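Local atomic coordinates of leucine aminopeptidase 1 (Caenorhabditis elegans, PDB entry 2HC9), a protein that uses two zinc ions per subunit to release N-terminal amino acids, preferably leucine, from peptides, and probably acts as a digestive enzyme. Residues A[8-13]-A[149-154]; A[15-20]-A[69-74]; A[20-25]-A[40-45]; A[92-97]-A[127-132]; A[109-114]-A[144-149]. The protein carries 1 engineered substitution. All coordinates share one frame; numbering follows the deposited sequence.

In the fold
All five contacts lie in the N-terminal part of the chain, away from the zinc site, and build one layered alpha/beta unit. Along the mixed sheet, interaction 1 joins the end of strand 3-8 to strand 145-151, interaction 5 pairs 145-151 with 108-114, and interaction 2 pairs 18-25 with 72-77. Interactions 3 and 4 pack helices on the sheet's two faces, with centres about 17 Å apart. Interactions 1 and 5 share D149, and interactions 2 and 3 share L20, each pair about 9 Å apart between centres. Interaction 1 spans all the others in sequence, while interactions 4 and 5 alternate. Strands far apart in sequence are thus made neighbours.

Interaction 1. Residues A[8-13]-A[149-154]; sequences NGIQAV and DVVCDK
D149 turns its carboxylate toward Q11, and the two meet side chain to backbone. OD2 of D149 accepts the N-H of Q11 at 3.0 Å in a nearly straight bond (170° at the hydrogen), with the donor above the carboxylate plane. The same carboxylate lies close to G9 O, its CG 3.5 Å away. NE2 of Q11 folds back to G9 O at 3.1 Å, also from above the plane of its acceptor, and holds the loop to itself. Next to this polar patch I10 and V151 cross obliquely, CG1 of I10 meeting CG2 of V151 at 3.6 Å, although the CB of I10 points away from the strand. G9 N donates to V150 O at 2.8 Å and prolongs the parallel pairing of N8 with V150; at the positive phi of G9 a CB would strike the carbonyl O of N8, so glycine suits the place. With CG anti to its backbone N (chi1 -178°), N8 brings OD1 to two waters, one shared with V150 O and C152 N, the other with C152 O. Replacing D149 by an alanine would probably leave the N-H of Q11 without its acceptor and R7 without its salt-bridge partner. Because R7 meets OD1 while H110 and Q11 donate to OD2, this buried carboxylate is likely to stay ionised, its charge balanced by a cation and stabilised by two N-H donors.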
# COMPACT_ATOMS: atom_id res chain seq x y z
N ASN A 8 50.35 -15.32 -19.98
CA ASN A 8 51.06 -14.17 -20.50
C ASN A 8 51.40 -14.47 -21.96
O ASN A 8 52.41 -15.11 -22.22
CB ASN A 8 52.33 -14.04 -19.66
CG ASN A 8 53.17 -12.85 -20.04
OD1 ASN A 8 52.74 -11.93 -20.76
ND2 ASN A 8 54.41 -12.84 -19.53
N GLY A 9 50.53 -14.05 -22.89
CA GLY A 9 50.75 -14.28 -24.33
C GLY A 9 49.87 -15.37 -24.91
O GLY A 9 49.49 -16.32 -24.21
N ILE A 10 49.54 -15.23 -26.20
CA ILE A 10 48.74 -16.22 -26.92
C ILE A 10 49.49 -17.55 -27.00
O ILE A 10 50.66 -17.60 -27.42
CB ILE A 10 48.38 -15.75 -28.34
CG1 ILE A 10 47.53 -14.48 -28.31
CG2 ILE A 10 47.69 -16.87 -29.15
CD1 ILE A 10 47.44 -13.80 -29.67
N GLN A 11 48.84 -18.62 -26.55
CA GLN A 11 49.41 -19.96 -26.65
C GLN A 11 48.34 -20.90 -27.13
O GLN A 11 47.17 -20.53 -27.19
CB GLN A 11 49.95 -20.35 -25.27
CG GLN A 11 51.04 -19.39 -24.84
CD GLN A 11 51.34 -19.48 -23.39
OE1 GLN A 11 51.55 -20.58 -22.89
NE2 GLN A 11 51.36 -18.33 -22.69
N ALA A 12 48.73 -22.12 -27.51
CA ALA A 12 47.75 -23.11 -27.98
C ALA A 12 46.87 -23.55 -26.81
O ALA A 12 47.29 -23.48 -25.65
CB ALA A 12 48.45 -24.34 -28.60
N VAL A 13 45.67 -24.01 -27.12
CA VAL A 13 44.82 -24.62 -26.10
C VAL A 13 44.73 -26.12 -26.36
O VAL A 13 45.28 -26.62 -27.33
CB VAL A 13 43.43 -23.93 -25.99
CG1 VAL A 13 43.63 -22.43 -25.73
CG2 VAL A 13 42.62 -24.13 -27.26
N ASP A 149 44.30 -15.52 -22.47
CA ASP A 149 45.62 -15.15 -22.99
C ASP A 149 45.74 -13.64 -23.17
O ASP A 149 45.10 -13.04 -24.04
CB ASP A 149 45.91 -15.88 -24.30
CG ASP A 149 46.13 -17.39 -24.09
OD1 ASP A 149 46.12 -17.85 -22.92
OD2 ASP A 149 46.30 -18.09 -25.10
N VAL A 150 46.57 -13.05 -22.32
CA VAL A 150 46.69 -11.62 -22.30
C VAL A 150 47.84 -11.25 -23.23
O VAL A 150 48.95 -11.78 -23.08
CB VAL A 150 47.00 -11.10 -20.89
CG1 VAL A 150 47.11 -9.59 -20.90
CG2 VAL A 150 45.92 -11.56 -19.88
N VAL A 151 47.56 -10.36 -24.17
CA VAL A 151 48.57 -9.82 -25.08
C VAL A 151 48.92 -8.42 -24.57
O VAL A 151 48.19 -7.44 -24.81
CB VAL A 151 48.02 -9.72 -26.52
CG1 VAL A 151 49.10 -9.17 -27.46
CG2 VAL A 151 47.54 -11.09 -27.00
N CYS A 152 50.02 -8.36 -23.83
CA CYS A 152 50.46 -7.13 -23.18
C CYS A 152 51.95 -7.26 -22.90
O CYS A 152 52.35 -8.17 -22.17
CB CYS A 152 49.68 -6.89 -21.88
SG CYS A 152 50.24 -5.44 -20.90
N ASP A 153 52.74 -6.34 -23.46
CA ASP A 153 54.21 -6.33 -23.35
C ASP A 153 54.73 -6.45 -21.92
O ASP A 153 55.66 -7.22 -21.64
CB ASP A 153 54.77 -5.02 -23.92
CG ASP A 153 54.67 -4.94 -25.43
OD1 ASP A 153 54.82 -5.99 -26.10
OD2 ASP A 153 54.47 -3.82 -25.95
N LYS A 154 54.16 -5.66 -21.02
CA LYS A 154 54.72 -5.47 -19.71
C LYS A 154 54.38 -6.62 -18.74
O LYS A 154 55.02 -6.76 -17.70
CB LYS A 154 54.25 -4.13 -19.14
CG LYS A 154 54.94 -2.93 -19.72
CD LYS A 154 54.43 -1.65 -19.09
CE LYS A 154 55.09 -0.43 -19.73
NZ LYS A 154 54.66 0.85 -19.09
O HOH W 1 51.41 -10.92 -22.87
O HOH W 2 54.53 -9.98 -21.69

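Interaction 2. Residues A[15-20]-A[69-74]; sequences DGLTSL and YELAHL
L20 and L71 meet through their backbones: L20 N donates to L71 O at 2.9 Å, running nearly along the C=O axis. H73 N returns a bond to L20 O at 3.0 Å, and between the two A72 lies level with L20, its small CB only 3.5 Å from L20 O. Ahead of L20 and A72 in the chain, L17 and L71 cross at about a right angle, CD1 to CD1 4.0 Å, a leucine on each side providing bulk without polar demands. This is a parallel pair, strand 18-25 beside 72-77, within the mixed sheet of the M17 N-terminal domain, whose family is grouped with the macro clan. Farther out, S19 OG and H73 ND1 may share a water, though with a second conformer of each residue this bridge is doubtful. H68 ND1 accepts from the backbone N of both E70 and L71 and sets the entry to the strand. E70 OE2 forms a salt bridge with R58 of a second subunit.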
# COMPACT_ATOMS: atom_id res chain seq x y z
N ASP A 15 43.39 -30.04 -27.26
CA ASP A 15 42.46 -30.74 -28.12
C ASP A 15 41.03 -30.46 -27.66
O ASP A 15 40.78 -30.18 -26.48
CB ASP A 15 42.71 -32.26 -28.04
CG ASP A 15 44.01 -32.67 -28.71
OD1 ASP A 15 44.39 -32.05 -29.73
OD2 ASP A 15 44.64 -33.63 -28.23
N GLY A 16 40.09 -30.55 -28.59
CA GLY A 16 38.68 -30.47 -28.23
C GLY A 16 38.06 -29.22 -28.80
O GLY A 16 38.77 -28.25 -29.09
N LEU A 17 36.74 -29.26 -28.99
CA LEU A 17 36.00 -28.15 -29.60
C LEU A 17 36.26 -26.89 -28.78
O LEU A 17 36.13 -26.90 -27.54
CB LEU A 17 34.50 -28.45 -29.62
CG LEU A 17 33.63 -27.51 -30.46
CD1 LEU A 17 34.05 -27.53 -31.95
CD2 LEU A 17 32.15 -27.92 -30.31
N THR A 18 36.65 -25.83 -29.47
CA THR A 18 37.08 -24.58 -28.83
C THR A 18 36.20 -23.43 -29.29
O THR A 18 35.98 -23.24 -30.50
CB THR A 18 38.52 -24.28 -29.20
OG1 THR A 18 39.33 -25.34 -28.74
CG2 THR A 18 38.99 -22.96 -28.59
N SER A 19 35.69 -22.69 -28.32
CA SER A 19 35.10 -21.37 -28.56
C SER A 19 36.15 -20.29 -28.42
O SER A 19 36.94 -20.31 -27.47
CB SER A 19 34.00 -21.06 -27.54
OG SER A 19 33.59 -19.71 -27.67
N LEU A 20 36.14 -19.33 -29.34
CA LEU A 20 37.12 -18.27 -29.30
C LEU A 20 36.44 -16.93 -29.06
O LEU A 20 35.51 -16.54 -29.78
CB LEU A 20 37.90 -18.20 -30.63
CG LEU A 20 38.81 -16.98 -30.80
CD1 LEU A 20 39.98 -17.05 -29.82
CD2 LEU A 20 39.33 -16.84 -32.25
N TYR A 69 28.68 -18.98 -36.57
CA TYR A 69 27.29 -19.17 -36.17
C TYR A 69 27.08 -19.54 -34.69
O TYR A 69 25.99 -19.32 -34.16
CB TYR A 69 26.49 -20.05 -37.13
CG TYR A 69 26.86 -21.53 -37.11
CD1 TYR A 69 26.30 -22.40 -36.18
CD2 TYR A 69 27.75 -22.05 -38.04
CE1 TYR A 69 26.63 -23.76 -36.16
CE2 TYR A 69 28.11 -23.41 -38.02
CZ TYR A 69 27.54 -24.24 -37.08
OH TYR A 69 27.88 -25.57 -37.07
N GLU A 70 28.11 -20.07 -34.02
CA GLU A 70 27.97 -20.44 -32.59
C GLU A 70 29.24 -20.41 -31.75
O GLU A 70 29.15 -20.36 -30.52
CB GLU A 70 27.29 -21.80 -32.43
CG GLU A 70 28.10 -22.94 -32.99
CD GLU A 70 27.47 -24.30 -32.75
OE1 GLU A 70 26.33 -24.35 -32.24
OE2 GLU A 70 28.14 -25.31 -33.05
N LEU A 71 30.41 -20.46 -32.39
CA LEU A 71 31.66 -20.74 -31.68
C LEU A 71 32.52 -19.52 -31.36
O LEU A 71 33.53 -19.63 -30.67
CB LEU A 71 32.53 -21.72 -32.47
CG LEU A 71 32.07 -23.18 -32.51
CD1 LEU A 71 32.91 -23.98 -33.51
CD2 LEU A 71 32.03 -23.82 -31.13
N ALA A 72 32.19 -18.35 -31.90
CA ALA A 72 33.19 -17.27 -31.81
C ALA A 72 32.61 -15.87 -31.79
O ALA A 72 31.62 -15.59 -32.47
CB ALA A 72 34.23 -17.38 -32.94
N HIS A 73 33.27 -14.98 -31.04
CA HIS A 73 32.80 -13.60 -30.86
C HIS A 73 33.98 -12.63 -30.79
O HIS A 73 35.03 -12.99 -30.26
CB HIS A 73 32.03 -13.49 -29.54
CG HIS A 73 30.76 -14.29 -29.52
ND1 HIS A 73 30.72 -15.61 -29.13
CD2 HIS A 73 29.49 -13.95 -29.84
CE1 HIS A 73 29.48 -16.05 -29.21
NE2 HIS A 73 28.72 -15.06 -29.64
N LEU A 74 33.78 -11.41 -31.28
CA LEU A 74 34.67 -10.29 -30.98
C LEU A 74 33.90 -9.31 -30.07
O LEU A 74 32.79 -8.90 -30.40
CB LEU A 74 35.06 -9.56 -32.27
CG LEU A 74 35.84 -8.24 -32.16
CD1 LEU A 74 37.25 -8.47 -31.64
CD2 LEU A 74 35.93 -7.55 -33.50
O HOH W 3 32.18 -17.67 -28.47

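Interaction 3. Residues A[20-25]-A[40-45]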
# COMPACT_ATOMS: atom_id res chain seq x y z
N LEU A 20 36.14 -19.33 -29.34
CA LEU A 20 37.12 -18.27 -29.30
C LEU A 20 36.44 -16.93 -29.06
O LEU A 20 35.51 -16.54 -29.78
CB LEU A 20 37.90 -18.20 -30.63
CG LEU A 20 38.81 -16.98 -30.80
CD1 LEU A 20 39.98 -17.05 -29.82
CD2 LEU A 20 39.33 -16.84 -32.25
N ILE A 21 36.93 -16.19 -28.07
CA ILE A 21 36.42 -14.84 -27.86
C ILE A 21 37.58 -13.85 -27.83
O ILE A 21 38.48 -13.96 -26.99
CB ILE A 21 35.55 -14.75 -26.57
CG1 ILE A 21 34.33 -15.67 -26.71
CG2 ILE A 21 35.13 -13.27 -26.30
CD1 ILE A 21 33.57 -15.87 -25.46
N ILE A 22 37.56 -12.91 -28.78
CA ILE A 22 38.59 -11.85 -28.85
C ILE A 22 38.07 -10.57 -28.18
O ILE A 22 36.95 -10.14 -28.45
CB ILE A 22 38.99 -11.54 -30.32
CG1 ILE A 22 39.44 -12.83 -31.01
CG2 ILE A 22 40.09 -10.44 -30.39
CD1 ILE A 22 39.40 -12.74 -32.55
N VAL A 23 38.89 -9.98 -27.32
CA VAL A 23 38.47 -8.81 -26.55
C VAL A 23 39.49 -7.67 -26.65
O VAL A 23 40.70 -7.88 -26.46
CB VAL A 23 38.24 -9.18 -25.06
CG1 VAL A 23 37.65 -7.96 -24.28
CG2 VAL A 23 37.34 -10.40 -24.95
N GLY A 24 39.01 -6.46 -26.95
CA GLY A 24 39.90 -5.30 -26.93
C GLY A 24 39.16 -3.98 -27.08
O GLY A 24 38.09 -3.93 -27.66
N LYS A 25 39.75 -2.91 -26.56
CA LYS A 25 39.36 -1.56 -26.98
C LYS A 25 39.56 -1.32 -28.46
O LYS A 25 40.52 -1.79 -29.07
CB LYS A 25 40.07 -0.49 -26.16
CG LYS A 25 39.58 -0.44 -24.70
CD LYS A 25 40.44 0.49 -23.88
CE LYS A 25 39.75 0.84 -22.56
NZ LYS A 25 40.69 1.56 -21.67
N GLU A 40 47.15 -17.54 -36.24
CA GLU A 40 47.03 -18.97 -36.02
C GLU A 40 45.72 -19.31 -35.29
O GLU A 40 45.02 -20.24 -35.67
CB GLU A 40 48.22 -19.45 -35.21
CG GLU A 40 48.36 -20.95 -35.04
CD GLU A 40 49.57 -21.31 -34.17
OE1 GLU A 40 50.67 -20.75 -34.39
OE2 GLU A 40 49.41 -22.15 -33.25
N VAL A 41 45.39 -18.52 -34.28
CA VAL A 41 44.20 -18.75 -33.45
C VAL A 41 42.90 -18.29 -34.15
O VAL A 41 41.86 -18.94 -34.05
CB VAL A 41 44.43 -18.12 -32.03
CG1 VAL A 41 43.13 -17.81 -31.32
CG2 VAL A 41 45.29 -19.06 -31.18
N ALA A 42 42.97 -17.19 -34.88
CA ALA A 42 41.75 -16.56 -35.38
C ALA A 42 41.31 -17.01 -36.76
O ALA A 42 40.17 -16.77 -37.14
CB ALA A 42 41.85 -15.04 -35.33
N GLN A 43 42.21 -17.65 -37.53
CA GLN A 43 41.92 -17.88 -38.95
C GLN A 43 40.92 -19.00 -39.22
O GLN A 43 40.40 -19.12 -40.33
CB GLN A 43 43.19 -18.03 -39.80
CG GLN A 43 43.99 -19.28 -39.52
CD GLN A 43 45.28 -19.37 -40.34
OE1 GLN A 43 46.13 -20.22 -40.09
NE2 GLN A 43 45.42 -18.50 -41.33
N LYS A 44 40.60 -19.81 -38.20
CA LYS A 44 39.40 -20.64 -38.23
C LYS A 44 38.15 -19.80 -38.52
O LYS A 44 37.24 -20.24 -39.23
CB LYS A 44 39.22 -21.38 -36.90
CG LYS A 44 40.37 -21.18 -35.91
CD LYS A 44 41.29 -22.39 -35.84
CE LYS A 44 42.44 -22.15 -34.89
NZ LYS A 44 42.89 -23.39 -34.19
N PHE A 45 38.11 -18.59 -37.98
CA PHE A 45 36.89 -17.79 -38.00
C PHE A 45 36.98 -16.55 -38.86
O PHE A 45 35.98 -16.13 -39.45
CB PHE A 45 36.48 -17.43 -36.56
CG PHE A 45 36.33 -18.63 -35.67
CD1 PHE A 45 35.28 -19.53 -35.87
CD2 PHE A 45 37.24 -18.87 -34.65
CE1 PHE A 45 35.13 -20.64 -35.06
CE2 PHE A 45 37.11 -19.99 -33.84
CZ PHE A 45 36.05 -20.88 -34.03
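L20 sets its forked end against V41 and A42 of helix 36-42 in an aliphatic contact: its CD1 meets CG1 of V41 at 3.6 Å, the two side chains inclined to each other, and its CD2 lies 4.0 Å from CA of A42. A methyl-sized side chain suits A42, since its backbone comes close under the leucine. Two residues on, I22, on the same side of the strand, adds a looser touch, CD1 to A42 CB at 4.4 Å. The aromatic contact is made by F45, a little farther along the chain. Its ring atoms CE2 and CD2 are met obliquely, CE2 by L20 CB at 3.8 Å and CD2 by L20 CD2, also at 3.8 Å. The chi1 of F45, -55°, holds CG beside its own backbone N, from where the ring reaches L20. Within 40-45, F45 N donates to A42 O at 2.9 Å, which shapes the chain after A42 and keeps the phenylalanine close. Beyond the pair, V41 also packs on I10 and H110, and F45 on A72, while the F45 and H68 rings meet with their planes about 75° apart. The side chains that meet are all apolar, so helix 36-42 is held on this face of the sheet by shape and by the burial of hydrocarbon, while the backbone N and O of L20 bond to L71 and H73, at the start of the neighbouring strand.

Interaction 4. Residues A[92-97]-A[127-132]; sequences SIYKEL and IARTFC
I127 O, on a residue that packs against L97, is gripped twice by T130: OG1 donates to it at 2.7 Å, in the carbonyl plane, and T130 N at 3.1 Å. The torsion chi1 of 68° sets OG1 between backbone N and carbonyl carbon, the crowded position, and turns CG2 outward to Y94 CD1 at 3.7 Å. L97 crosses T130 at about a right angle, CD2 coming 3.4 Å from OG1. From the other side of the Y94 ring plane R129 CB comes obliquely to CE1, and Y94 OH donates to a water (2.7 Å) that in turn donates to R129 O. Replacing T130 by an alanine would probably leave I127 O with one donor fewer and a gap between Y94 and L97. R129 itself pairs with D398 and so ties this end to the catalytic domain. I93 meets I127 CG1 through CG2 and also touches V23, L97 lies on I21 and I75, and I127 rests on F111 and I148: helices 90-97 and 120-128 thus pack side by side over one face of the sheet.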
# COMPACT_ATOMS: atom_id res chain seq x y z
N SER A 92 31.89 -2.97 -19.55
CA SER A 92 31.45 -3.22 -20.92
C SER A 92 31.76 -4.65 -21.36
O SER A 92 31.00 -5.25 -22.12
CB SER A 92 32.11 -2.25 -21.91
OG SER A 92 31.72 -0.91 -21.66
N ILE A 93 32.90 -5.18 -20.91
CA ILE A 93 33.22 -6.60 -21.20
C ILE A 93 32.17 -7.51 -20.57
O ILE A 93 31.58 -8.34 -21.24
CB ILE A 93 34.61 -7.01 -20.68
CG1 ILE A 93 35.69 -6.19 -21.42
CG2 ILE A 93 34.83 -8.55 -20.84
CD1 ILE A 93 37.08 -6.36 -20.81
N TYR A 94 31.90 -7.30 -19.29
CA TYR A 94 30.88 -8.11 -18.63
C TYR A 94 29.53 -8.01 -19.34
O TYR A 94 28.89 -9.03 -19.58
CB TYR A 94 30.73 -7.69 -17.18
CG TYR A 94 29.80 -8.60 -16.38
CD1 TYR A 94 30.29 -9.74 -15.75
CD2 TYR A 94 28.44 -8.31 -16.26
CE1 TYR A 94 29.46 -10.55 -14.97
CE2 TYR A 94 27.57 -9.14 -15.51
CZ TYR A 94 28.10 -10.25 -14.86
OH TYR A 94 27.27 -11.06 -14.10
N LYS A 95 29.12 -6.80 -19.69
CA LYS A 95 27.82 -6.61 -20.36
C LYS A 95 27.68 -7.42 -21.66
O LYS A 95 26.62 -7.99 -21.94
CB LYS A 95 27.62 -5.11 -20.68
CG LYS A 95 26.29 -4.81 -21.36
CD LYS A 95 26.11 -3.35 -21.66
CE LYS A 95 27.05 -2.88 -22.76
NZ LYS A 95 28.09 -1.98 -22.18
N GLU A 96 28.75 -7.46 -22.45
CA GLU A 96 28.73 -8.13 -23.74
C GLU A 96 28.95 -9.64 -23.62
O GLU A 96 28.44 -10.42 -24.42
CB GLU A 96 29.80 -7.53 -24.68
CG GLU A 96 29.60 -6.04 -25.02
CD GLU A 96 28.25 -5.70 -25.67
OE1 GLU A 96 27.52 -6.59 -26.12
OE2 GLU A 96 27.93 -4.49 -25.74
N LEU A 97 29.73 -10.03 -22.62
CA LEU A 97 30.15 -11.43 -22.48
C LEU A 97 29.13 -12.27 -21.69
O LEU A 97 28.88 -13.43 -22.02
CB LEU A 97 31.53 -11.51 -21.84
CG LEU A 97 32.15 -12.90 -21.56
CD1 LEU A 97 32.26 -13.76 -22.83
CD2 LEU A 97 33.51 -12.77 -20.85
N ILE A 127 36.08 -10.91 -17.18
CA ILE A 127 35.87 -12.20 -17.89
C ILE A 127 35.62 -13.34 -16.89
O ILE A 127 34.69 -14.15 -17.07
CB ILE A 127 37.08 -12.55 -18.81
CG1 ILE A 127 37.22 -11.54 -19.96
CG2 ILE A 127 36.97 -13.99 -19.36
CD1 ILE A 127 38.59 -11.63 -20.70
N ALA A 128 36.44 -13.40 -15.85
CA ALA A 128 36.31 -14.41 -14.81
C ALA A 128 34.90 -14.45 -14.21
O ALA A 128 34.36 -15.53 -13.98
CB ALA A 128 37.36 -14.18 -13.70
N ARG A 129 34.30 -13.27 -13.99
CA ARG A 129 32.97 -13.18 -13.33
C ARG A 129 31.89 -13.91 -14.13
O ARG A 129 30.84 -14.26 -13.57
CB ARG A 129 32.47 -11.71 -13.18
CG ARG A 129 33.43 -10.70 -12.53
CD ARG A 129 32.88 -9.23 -12.55
NE ARG A 129 33.93 -8.21 -12.33
CZ ARG A 129 34.54 -8.02 -11.15
NH1 ARG A 129 35.49 -7.08 -11.02
NH2 ARG A 129 34.21 -8.76 -10.10
N THR A 130 32.10 -14.09 -15.44
CA THR A 130 31.05 -14.68 -16.28
C THR A 130 31.08 -16.21 -16.25
O THR A 130 30.23 -16.85 -16.85
CB THR A 130 31.17 -14.24 -17.77
OG1 THR A 130 32.36 -14.82 -18.34
CG2 THR A 130 31.15 -12.68 -17.90
N PHE A 131 32.09 -16.79 -15.58
CA PHE A 131 32.16 -18.24 -15.42
C PHE A 131 31.59 -18.66 -14.08
O PHE A 131 32.32 -18.82 -13.09
CB PHE A 131 33.58 -18.78 -15.71
CG PHE A 131 33.91 -18.71 -17.18
CD1 PHE A 131 33.41 -19.67 -18.05
CD2 PHE A 131 34.58 -17.62 -17.69
CE1 PHE A 131 33.64 -19.58 -19.42
CE2 PHE A 131 34.82 -17.51 -19.07
CZ PHE A 131 34.36 -18.49 -19.93
N CYS A 132 30.26 -18.74 -14.03
CA CYS A 132 29.57 -18.91 -12.74
C CYS A 132 29.76 -20.36 -12.28
O CYS A 132 29.34 -21.29 -12.98
CB CYS A 132 28.07 -18.59 -12.89
SG CYS A 132 27.79 -16.95 -13.60
O HOH W 4 28.68 -12.72 -12.53

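Interaction 5. Residues A[109-114]-A[144-149]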
# COMPACT_ATOMS: atom_id res chain seq x y z
N VAL A 109 37.24 -22.79 -23.85
CA VAL A 109 37.03 -21.38 -24.23
C VAL A 109 38.35 -20.63 -24.22
O VAL A 109 39.05 -20.59 -23.21
CB VAL A 109 36.01 -20.67 -23.34
CG1 VAL A 109 35.67 -19.29 -23.96
CG2 VAL A 109 34.76 -21.53 -23.25
N HIS A 110 38.69 -20.06 -25.36
CA HIS A 110 39.94 -19.36 -25.50
C HIS A 110 39.67 -17.85 -25.63
O HIS A 110 39.03 -17.43 -26.61
CB HIS A 110 40.67 -19.89 -26.75
CG HIS A 110 42.11 -19.48 -26.83
ND1 HIS A 110 42.90 -19.76 -27.93
CD2 HIS A 110 42.91 -18.83 -25.95
CE1 HIS A 110 44.12 -19.30 -27.72
NE2 HIS A 110 44.16 -18.73 -26.53
N PHE A 111 40.12 -17.08 -24.65
CA PHE A 111 40.09 -15.60 -24.76
C PHE A 111 41.43 -15.10 -25.24
O PHE A 111 42.48 -15.44 -24.68
CB PHE A 111 39.75 -14.90 -23.43
CG PHE A 111 38.34 -15.18 -22.98
CD1 PHE A 111 37.31 -14.29 -23.26
CD2 PHE A 111 38.05 -16.39 -22.33
CE1 PHE A 111 35.99 -14.59 -22.89
CE2 PHE A 111 36.74 -16.70 -21.95
CZ PHE A 111 35.70 -15.80 -22.22
N VAL A 112 41.37 -14.24 -26.25
CA VAL A 112 42.51 -13.42 -26.61
C VAL A 112 42.20 -11.98 -26.18
O VAL A 112 41.36 -11.30 -26.79
CB VAL A 112 42.82 -13.46 -28.11
CG1 VAL A 112 44.02 -12.54 -28.41
CG2 VAL A 112 43.14 -14.91 -28.55
N LEU A 113 42.88 -11.57 -25.14
CA LEU A 113 42.65 -10.25 -24.52
C LEU A 113 43.75 -9.27 -24.90
O LEU A 113 44.87 -9.35 -24.39
CB LEU A 113 42.56 -10.40 -22.99
CG LEU A 113 42.43 -9.09 -22.17
CD1 LEU A 113 41.14 -8.33 -22.54
CD2 LEU A 113 42.42 -9.41 -20.68
N PHE A 114 43.41 -8.33 -25.79
CA PHE A 114 44.34 -7.25 -26.15
C PHE A 114 44.12 -6.07 -25.22
O PHE A 114 43.24 -5.26 -25.45
CB PHE A 114 44.08 -6.79 -27.59
CG PHE A 114 44.41 -7.83 -28.62
CD1 PHE A 114 45.74 -8.13 -28.93
CD2 PHE A 114 43.39 -8.48 -29.31
CE1 PHE A 114 46.05 -9.10 -29.90
CE2 PHE A 114 43.69 -9.45 -30.29
CZ PHE A 114 45.03 -9.75 -30.59
N LEU A 144 34.36 -26.53 -18.45
CA LEU A 144 35.14 -26.03 -19.58
C LEU A 144 36.54 -25.76 -19.12
O LEU A 144 36.80 -25.50 -17.95
CB LEU A 144 34.54 -24.71 -20.10
CG LEU A 144 33.09 -24.77 -20.59
CD1 LEU A 144 32.58 -23.38 -20.91
CD2 LEU A 144 32.97 -25.61 -21.82
N ASN A 145 37.45 -25.81 -20.08
CA ASN A 145 38.81 -25.39 -19.85
C ASN A 145 38.93 -23.98 -20.43
O ASN A 145 38.82 -23.80 -21.65
CB ASN A 145 39.77 -26.39 -20.53
CG ASN A 145 41.17 -25.85 -20.70
OD1 ASN A 145 41.82 -25.44 -19.75
ND2 ASN A 145 41.65 -25.86 -21.94
N VAL A 146 39.12 -22.99 -19.56
CA VAL A 146 39.22 -21.59 -20.01
C VAL A 146 40.66 -21.11 -19.94
O VAL A 146 41.32 -21.24 -18.91
CB VAL A 146 38.29 -20.65 -19.19
CG1 VAL A 146 38.43 -19.20 -19.65
CG2 VAL A 146 36.83 -21.15 -19.25
N ASN A 147 41.15 -20.58 -21.06
CA ASN A 147 42.44 -19.88 -21.08
C ASN A 147 42.21 -18.41 -21.46
O ASN A 147 41.71 -18.13 -22.55
CB ASN A 147 43.39 -20.51 -22.09
CG ASN A 147 43.95 -21.84 -21.59
OD1 ASN A 147 44.82 -21.89 -20.72
ND2 ASN A 147 43.41 -22.92 -22.13
N ILE A 148 42.56 -17.51 -20.55
CA ILE A 148 42.61 -16.08 -20.86
C ILE A 148 44.05 -15.70 -21.18
O ILE A 148 44.91 -15.57 -20.29
CB ILE A 148 42.07 -15.20 -19.67
CG1 ILE A 148 40.69 -15.74 -19.21
CG2 ILE A 148 42.04 -13.71 -20.08
CD1 ILE A 148 40.16 -15.10 -17.94
N ASP A 149 44.30 -15.52 -22.47
CA ASP A 149 45.62 -15.15 -22.99
C ASP A 149 45.74 -13.64 -23.17
O ASP A 149 45.10 -13.04 -24.04
CB ASP A 149 45.91 -15.88 -24.30
CG ASP A 149 46.13 -17.39 -24.09
OD1 ASP A 149 46.12 -17.85 -22.92
OD2 ASP A 149 46.30 -18.09 -25.10
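H110 reaches across its own strand pair to D149. Its CB lies beside T18 of strand 18-25, but with CG anti to the backbone N (chi1 -166°) the ring swings the other way, toward strand 145-151. CD2 passes N147 O at 3.7 Å, which lies at the ring's edge; CE1 lies near D149 OD2, Q11 O and V41; and NE2, at the tip, donates to D149 OD2 at 2.7 Å. The ring and carboxylate planes stand 81° apart, so OD2 is met from above its own plane while it lies in that of the imidazole. A histidine suits the place, offering an N-H at this reach. The backbones run parallel, with V109, H110, F111 and V112 level with V146, N147, I148 and D149. F111 bonds both ways, its N to N147 O at 2.8 Å and its O to D149 N at 2.9 Å, and L113 N donates to D149 O. On the face carrying V109 and F111 the chemistry is apolar: V109 CG2 touches L144 CD1 at 3.7 Å, and the F111 ring takes V146 CG1 at its edge, 3.8 Å from CE2. Beta-branched V109, V146 and I148 fit an extended buried strand. The two strands form a beta-alpha-beta unit whose helix, 120-128, packs I127 on F111 and I148, while strand 18-25 flanks 108-114 and strand 3-8 flanks 145-151.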